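Local coordinates for protein 3-phosphoshikimate 1-carboxyvinyltransferase (Streptomyces sviceus, PDB 7M0O) that probably transfers the enolpyruvyl group of phosphoenolpyruvate to the 5-hydroxyl of shikimate 3-phosphate, the sixth step toward chorismate, as a glyphosate-tolerant EPSP synthase, at residues E37-G42 with A82-T87; G6-T11 with G78-R83; A317-R320 with R326-A329. All blocks are in the same frame, centred on the assembly; numbering follows the deposited sequence.

Contact 1 of 3, residues E37-G42 with A82-T87; sequences EGFAEG and ARFLPT
Phe-39 turns its CG away from the backbone N (chi1 -158°), which sends the ring out from helix 34-45 to meet Phe-84 and Leu-85; the backbone points Phe-84 CB toward that helix, and a chi1 of -77°, with CG opposite the carbonyl carbon, carries the end of the ring away, leaving CB to meet Phe-39. The Phe-39 ring therefore lodges against the base of one side chain and the branch of the other. Its CE1 lies 3.7 Å from Phe-84 CB, at a slant to the ring. The same CE1 is 3.9 Å from Phe-84 CD2, and there each ring presents an edge near the plane of its partner, so the two do not stack. Over one face of Phe-39 stands Leu-85 CG, and the methyl Leu-85 CD2 reaches Phe-39 CE2 at 3.5 Å. Helices 34-45 and 79-90 run almost parallel here, their local axes 10.5 Å apart and crossing at -19°, as expected of the helices packed inside an EPSP synthase domain, where the sheets lie outward. Phe-39, Phe-84 and Leu-85 suit this interval because they are large and apolar, whereas Gly-42 suits it by having no side chain. The second methyl of Leu-85 settles on its backbone, CD1 to Gly-42 CA 3.8 Å, where a CB would collide with that methyl. Helix 8-20 adds Leu-15 beside Phe-39 and Ala-12 beside Phe-84. Pro-86, whose N has no hydrogen to give, kinks helix 79-90 just after Leu-85. Next to it the Thr-87 N to Arg-83 O bond is weak at 3.5 Å, and Thr-87 suits the spot because its OG1 gives a shorter bond, 2.9 Å, to the same Arg-83 O.

Contact 2 of 3, residues G6-T11 with G78-R83; sequences GSKSIT and GATTAR
Lys-8 and Thr-80 meet without a flat group between them; the planar group of this pair of segments is the Arg-83 guanidinium, one face of which carries Ala-79 CB, 4.0 Å above the plane and shifted toward the rim, in a contact made within helix 79-90. A small alanine fits under a flat cation there, and Arg-83 also touches Gln-155 and Tyr-156 of helix 155-163. The contact between the segments is a single hydrogen bond: Lys-8 NZ gives to Thr-80 OG1 at 2.7 Å, the two side chains reaching toward each other tip to tip. Lysine suits the place because its long chain can span from helix 8-20, and it does so with two bends, at chi2 (63°) and chi4 (64°), the second swinging NZ toward the hydroxyl. Thr-80 has OG1 opposite its carbonyl carbon (chi1 -73°), on the side from which the amine arrives.

Both segments are helix starts. Ser-7 is the N-cap of helix 8-20, its OG accepting from Ile-10 N at 3.0 Å. Ser-7 O in turn takes two bonds from Thr-11, one from N at 3.0 Å and one from OG1 at 2.7 Å, arriving from opposite faces of the carbonyl plane, so the first turn that carries Lys-8 is doubly tied. Asp-35 accepts from Thr-80 N and makes a long, weak ion pair with Lys-8 NZ. Lys-8 and Ser-9 are predicted to bind shikimate 3-phosphate, and Lys-8 phosphoenolpyruvate as well. The close partner of the amine is thus a neutral hydroxyl, with the Asp-35 carboxylate farther off, so NZ is positioned without a tight ion pair, consistent with the predicted binding of anionic substrates.

Contact 3 of 3, residues A317-R320 with R326-A329; sequences ANTR and RLEA. With PO4 (phosphate ion), chain B.
A strand-to-helix connection in the predicted phosphoenolpyruvate site brings Thr-319 and Arg-320, in the loop after strand 311-314, against the first turn of helix 326-336. Arg-326 N gives to Thr-319 O at 3.0 Å (159°), tying the helix start to the loop. Beside this bond Thr-319 OG1, which pairs with Val-316 O, rests 3.7 Å from Leu-327 CB; a short branched residue fits so close to the helix. The Arg-320 side chain crosses Leu-327 at a slant, with the methyl CD2 over one guanidinium face, 3.4 Å from Arg-320 NH1. At the edge, Arg-320 NH2 gives a nearly straight hydrogen bond (172°), part of a salt bridge, to the anti lone pair of Glu-328 OE2 at 2.8 Å, the two planes being only 28° apart. NH2 also bridges to Asp-325, while NH1 and NE give to Gly-344 O and Pro-345 O. With a methionine here, Glu-328 and Asp-325 would probably lose their shared cation, and those two carbonyls their donors.

Arg-326, predicted to bind phosphoenolpyruvate, extends its chain from CG to NE and carries the guanidinium to a phosphate ion, probably from the crystallisation liquor. Asp-365 holds NE, and Arg-367 and His-366 also bind the ion. Both NH1 (2.9 Å) and NH2 (2.8 Å) of Arg-326 converge on the one phosphate oxygen O2, which lies in the guanidinium plane.

In the fold
Contacts 1 and 2 share Ala-82 and Arg-83 of helix 79-90, with centres about 9 Å apart. Along the chain 6-11 comes first, then 37-42, and both contacts close on helix 79-90 before contact 3 opens. Helix 8-20 meets the start of that helix in contact 2, and helix 34-45 packs one turn further along in contact 1; Phe-39 CE1 also touches Thr-80 CG2, at 3.6 Å. Contact 3 lies in the other lobe, its centre about 35 Å from that of contact 1 and about 27 Å from that of contact 2. Residues predicted to bind substrate thus come from both lobes, consistent with the active-site cleft between the two domains of EPSP synthases.

Contact 1 of 3, residues E37-G42 with A82-T87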
# COMPACT_ATOMS: atom_id res chain seq x y z
N GLU A 37 -13.30 7.51 1.73
CA GLU A 37 -14.54 8.28 1.75
C GLU A 37 -14.68 9.06 3.05
O GLU A 37 -15.05 10.24 3.03
CB GLU A 37 -15.74 7.36 1.52
CG GLU A 37 -17.08 8.09 1.40
CD GLU A 37 -17.26 8.76 0.04
OE1 GLU A 37 -16.55 8.36 -0.92
OE2 GLU A 37 -18.13 9.67 -0.08
N GLY A 38 -14.39 8.42 4.18
CA GLY A 38 -14.44 9.13 5.45
C GLY A 38 -13.40 10.24 5.55
O GLY A 38 -13.67 11.28 6.16
N PHE A 39 -12.22 10.03 4.96
CA PHE A 39 -11.20 11.08 4.90
C PHE A 39 -11.73 12.30 4.16
O PHE A 39 -11.66 13.43 4.66
CB PHE A 39 -9.94 10.53 4.20
CG PHE A 39 -8.64 11.28 4.51
CD1 PHE A 39 -7.50 10.57 4.85
CD2 PHE A 39 -8.55 12.66 4.38
CE1 PHE A 39 -6.29 11.23 5.10
CE2 PHE A 39 -7.36 13.33 4.63
CZ PHE A 39 -6.23 12.61 4.99
N ALA A 40 -12.26 12.09 2.95
CA ALA A 40 -12.87 13.17 2.19
C ALA A 40 -13.98 13.85 2.99
O ALA A 40 -14.06 15.09 3.02
CB ALA A 40 -13.42 12.64 0.86
N GLU A 41 -14.87 13.07 3.62
CA GLU A 41 -15.94 13.65 4.43
C GLU A 41 -15.38 14.49 5.58
O GLU A 41 -15.93 15.54 5.91
CB GLU A 41 -16.85 12.57 5.00
CG GLU A 41 -17.61 11.70 3.97
CD GLU A 41 -18.39 10.56 4.63
OE1 GLU A 41 -18.67 10.65 5.85
OE2 GLU A 41 -18.71 9.56 3.94
N GLY A 42 -14.32 13.99 6.23
CA GLY A 42 -13.72 14.74 7.32
C GLY A 42 -13.12 16.04 6.84
O GLY A 42 -13.25 17.07 7.51
N ALA A 82 -8.15 8.34 10.95
CA ALA A 82 -7.99 8.51 12.39
C ALA A 82 -6.62 9.03 12.79
O ALA A 82 -6.49 9.61 13.88
CB ALA A 82 -8.26 7.18 13.11
N ARG A 83 -5.60 8.84 11.96
CA ARG A 83 -4.27 9.34 12.27
C ARG A 83 -3.91 10.60 11.49
O ARG A 83 -3.34 11.53 12.06
CB ARG A 83 -3.22 8.26 12.00
CG ARG A 83 -3.42 7.04 12.86
CD ARG A 83 -2.98 5.78 12.13
NE ARG A 83 -3.11 4.59 12.98
CZ ARG A 83 -2.80 3.36 12.59
NH1 ARG A 83 -2.35 3.14 11.36
NH2 ARG A 83 -2.94 2.35 13.43
N PHE A 84 -4.26 10.67 10.20
CA PHE A 84 -3.85 11.80 9.38
C PHE A 84 -4.69 13.05 9.63
O PHE A 84 -4.16 14.16 9.60
CB PHE A 84 -3.92 11.44 7.90
CG PHE A 84 -2.79 10.58 7.42
CD1 PHE A 84 -1.84 10.08 8.30
CD2 PHE A 84 -2.66 10.29 6.07
CE1 PHE A 84 -0.80 9.29 7.84
CE2 PHE A 84 -1.63 9.49 5.60
CZ PHE A 84 -0.69 8.99 6.49
N LEU A 85 -6.00 12.92 9.84
CA LEU A 85 -6.80 14.12 10.08
C LEU A 85 -6.40 14.85 11.36
O LEU A 85 -6.30 16.08 11.33
CB LEU A 85 -8.29 13.77 10.07
CG LEU A 85 -8.92 13.62 8.69
CD1 LEU A 85 -10.44 13.65 8.79
CD2 LEU A 85 -8.44 14.69 7.71
N PRO A 86 -6.18 14.19 12.51
CA PRO A 86 -5.68 14.93 13.68
C PRO A 86 -4.35 15.60 13.43
O PRO A 86 -4.08 16.68 13.98
CB PRO A 86 -5.58 13.86 14.76
CG PRO A 86 -6.62 12.83 14.35
CD PRO A 86 -6.52 12.79 12.85
N THR A 87 -3.50 14.97 12.62
CA THR A 87 -2.20 15.56 12.30
C THR A 87 -2.36 16.84 11.49
O THR A 87 -1.75 17.87 11.80
CB THR A 87 -1.35 14.55 11.52
OG1 THR A 87 -1.15 13.37 12.30
CG2 THR A 87 0.01 15.17 11.13

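Contact 2 of 3, residues G6-T11 with G78-R83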
# COMPACT_ATOMS: atom_id res chain seq x y z
N GLY A 6 -6.51 1.51 -7.13
CA GLY A 6 -5.36 2.25 -6.67
C GLY A 6 -4.82 1.72 -5.35
O GLY A 6 -5.53 1.08 -4.57
N SER A 7 -3.54 2.00 -5.11
CA SER A 7 -2.89 1.64 -3.87
C SER A 7 -3.54 2.37 -2.70
O SER A 7 -3.74 3.59 -2.76
CB SER A 7 -1.39 1.96 -3.93
OG SER A 7 -0.87 2.21 -2.62
N LYS A 8 -3.89 1.62 -1.66
CA LYS A 8 -4.51 2.23 -0.48
C LYS A 8 -3.54 3.17 0.23
O LYS A 8 -3.90 4.30 0.58
CB LYS A 8 -5.02 1.15 0.47
CG LYS A 8 -5.32 1.65 1.88
CD LYS A 8 -6.45 2.68 1.88
CE LYS A 8 -6.79 3.13 3.31
NZ LYS A 8 -5.65 3.83 3.98
N SER A 9 -2.32 2.71 0.48
CA SER A 9 -1.39 3.54 1.24
C SER A 9 -0.93 4.75 0.44
O SER A 9 -0.67 5.81 1.01
CB SER A 9 -0.19 2.72 1.71
OG SER A 9 0.57 2.25 0.63
N ILE A 10 -0.83 4.63 -0.89
CA ILE A 10 -0.48 5.80 -1.68
C ILE A 10 -1.66 6.78 -1.71
O ILE A 10 -1.46 8.00 -1.61
CB ILE A 10 -0.02 5.39 -3.09
CG1 ILE A 10 1.34 4.70 -2.99
CG2 ILE A 10 0.04 6.62 -4.01
CD1 ILE A 10 1.86 4.08 -4.29
N THR A 11 -2.89 6.28 -1.80
CA THR A 11 -4.04 7.18 -1.80
C THR A 11 -4.09 7.97 -0.50
O THR A 11 -4.36 9.18 -0.51
CB THR A 11 -5.35 6.39 -2.02
OG1 THR A 11 -5.33 5.75 -3.32
CG2 THR A 11 -6.56 7.33 -1.96
N GLY A 78 -11.81 4.14 9.62
CA GLY A 78 -10.63 4.24 8.78
C GLY A 78 -9.38 4.61 9.55
O GLY A 78 -9.34 5.66 10.20
N ALA A 79 -8.35 3.76 9.48
CA ALA A 79 -7.14 4.01 10.25
C ALA A 79 -6.41 5.25 9.74
O ALA A 79 -5.89 6.04 10.54
CB ALA A 79 -6.22 2.79 10.20
N THR A 80 -6.35 5.43 8.42
CA THR A 80 -5.69 6.61 7.86
C THR A 80 -6.38 7.89 8.31
O THR A 80 -5.72 8.85 8.73
CB THR A 80 -5.67 6.53 6.33
OG1 THR A 80 -4.72 5.55 5.90
CG2 THR A 80 -5.30 7.88 5.75
N THR A 81 -7.71 7.93 8.19
CA THR A 81 -8.47 9.08 8.65
C THR A 81 -8.20 9.39 10.12
O THR A 81 -8.01 10.55 10.50
CB THR A 81 -9.96 8.84 8.42
OG1 THR A 81 -10.20 8.42 7.05
CG2 THR A 81 -10.78 10.08 8.72
N ALA A 82 -8.15 8.34 10.95
CA ALA A 82 -7.99 8.51 12.39
C ALA A 82 -6.62 9.03 12.79
O ALA A 82 -6.49 9.61 13.88
CB ALA A 82 -8.26 7.18 13.11
N ARG A 83 -5.60 8.84 11.96
CA ARG A 83 -4.27 9.34 12.27
C ARG A 83 -3.91 10.60 11.49
O ARG A 83 -3.34 11.53 12.06
CB ARG A 83 -3.22 8.26 12.00
CG ARG A 83 -3.42 7.04 12.86
CD ARG A 83 -2.98 5.78 12.13
NE ARG A 83 -3.11 4.59 12.98
CZ ARG A 83 -2.80 3.36 12.59
NH1 ARG A 83 -2.35 3.14 11.36
NH2 ARG A 83 -2.94 2.35 13.43

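Contact 3 of 3, residues A317-R320 with R326-A329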
# COMPACT_ATOMS: atom_id res chain seq x y z
N ALA A 317 13.59 -15.48 3.59
CA ALA A 317 13.32 -15.69 5.01
C ALA A 317 12.12 -14.89 5.49
O ALA A 317 11.34 -15.37 6.33
CB ALA A 317 14.55 -15.32 5.85
N ASN A 318 11.93 -13.69 4.93
CA ASN A 318 10.87 -12.79 5.38
C ASN A 318 9.49 -13.37 5.14
O ASN A 318 8.54 -13.03 5.86
CB ASN A 318 11.01 -11.41 4.71
CG ASN A 318 11.36 -11.49 3.22
OD1 ASN A 318 11.14 -12.51 2.57
ND2 ASN A 318 11.92 -10.40 2.68
N THR A 319 9.34 -14.24 4.14
CA THR A 319 8.02 -14.80 3.86
C THR A 319 7.55 -15.77 4.94
O THR A 319 6.35 -16.08 4.99
CB THR A 319 7.98 -15.52 2.51
OG1 THR A 319 8.83 -16.68 2.53
CG2 THR A 319 8.46 -14.59 1.39
N ARG A 320 8.46 -16.27 5.78
CA ARG A 320 8.10 -17.25 6.79
C ARG A 320 7.45 -16.61 8.01
O ARG A 320 6.74 -17.30 8.75
CB ARG A 320 9.33 -18.06 7.24
CG ARG A 320 9.79 -19.12 6.24
CD ARG A 320 10.75 -20.09 6.93
NE ARG A 320 11.33 -21.09 6.03
CZ ARG A 320 10.80 -22.27 5.76
NH1 ARG A 320 11.42 -23.11 4.95
NH2 ARG A 320 9.63 -22.62 6.29
N ARG A 326 4.42 -18.31 4.54
CA ARG A 326 4.02 -18.38 3.14
C ARG A 326 4.89 -19.32 2.33
O ARG A 326 4.42 -19.88 1.33
CB ARG A 326 4.07 -16.99 2.49
CG ARG A 326 2.94 -16.08 2.89
CD ARG A 326 3.05 -14.71 2.25
NE ARG A 326 1.88 -13.92 2.57
CZ ARG A 326 1.76 -12.61 2.37
NH1 ARG A 326 2.75 -11.91 1.85
NH2 ARG A 326 0.63 -12.00 2.68
N LEU A 327 6.14 -19.51 2.75
CA LEU A 327 6.99 -20.51 2.13
C LEU A 327 6.41 -21.90 2.34
O LEU A 327 6.20 -22.65 1.37
CB LEU A 327 8.42 -20.39 2.69
CG LEU A 327 9.58 -20.98 1.88
CD1 LEU A 327 10.94 -20.34 2.23
CD2 LEU A 327 9.66 -22.48 2.06
N GLU A 328 6.07 -22.25 3.58
CA GLU A 328 5.49 -23.57 3.83
C GLU A 328 4.12 -23.71 3.18
O GLU A 328 3.77 -24.81 2.72
CB GLU A 328 5.38 -23.83 5.33
CG GLU A 328 6.70 -23.99 6.04
CD GLU A 328 7.47 -25.24 5.63
OE1 GLU A 328 6.85 -26.28 5.31
OE2 GLU A 328 8.71 -25.17 5.60
N ALA A 329 3.31 -22.65 3.18
CA ALA A 329 1.97 -22.72 2.60
C ALA A 329 2.03 -22.95 1.09
O ALA A 329 1.24 -23.73 0.55
CB ALA A 329 1.19 -21.45 2.91
P PO4 B . 0.85 -8.17 2.64
O1 PO4 B . 1.90 -7.11 2.40
O2 PO4 B . 1.30 -9.42 1.94
O3 PO4 B . -0.46 -7.66 2.09
O4 PO4 B . 0.76 -8.38 4.13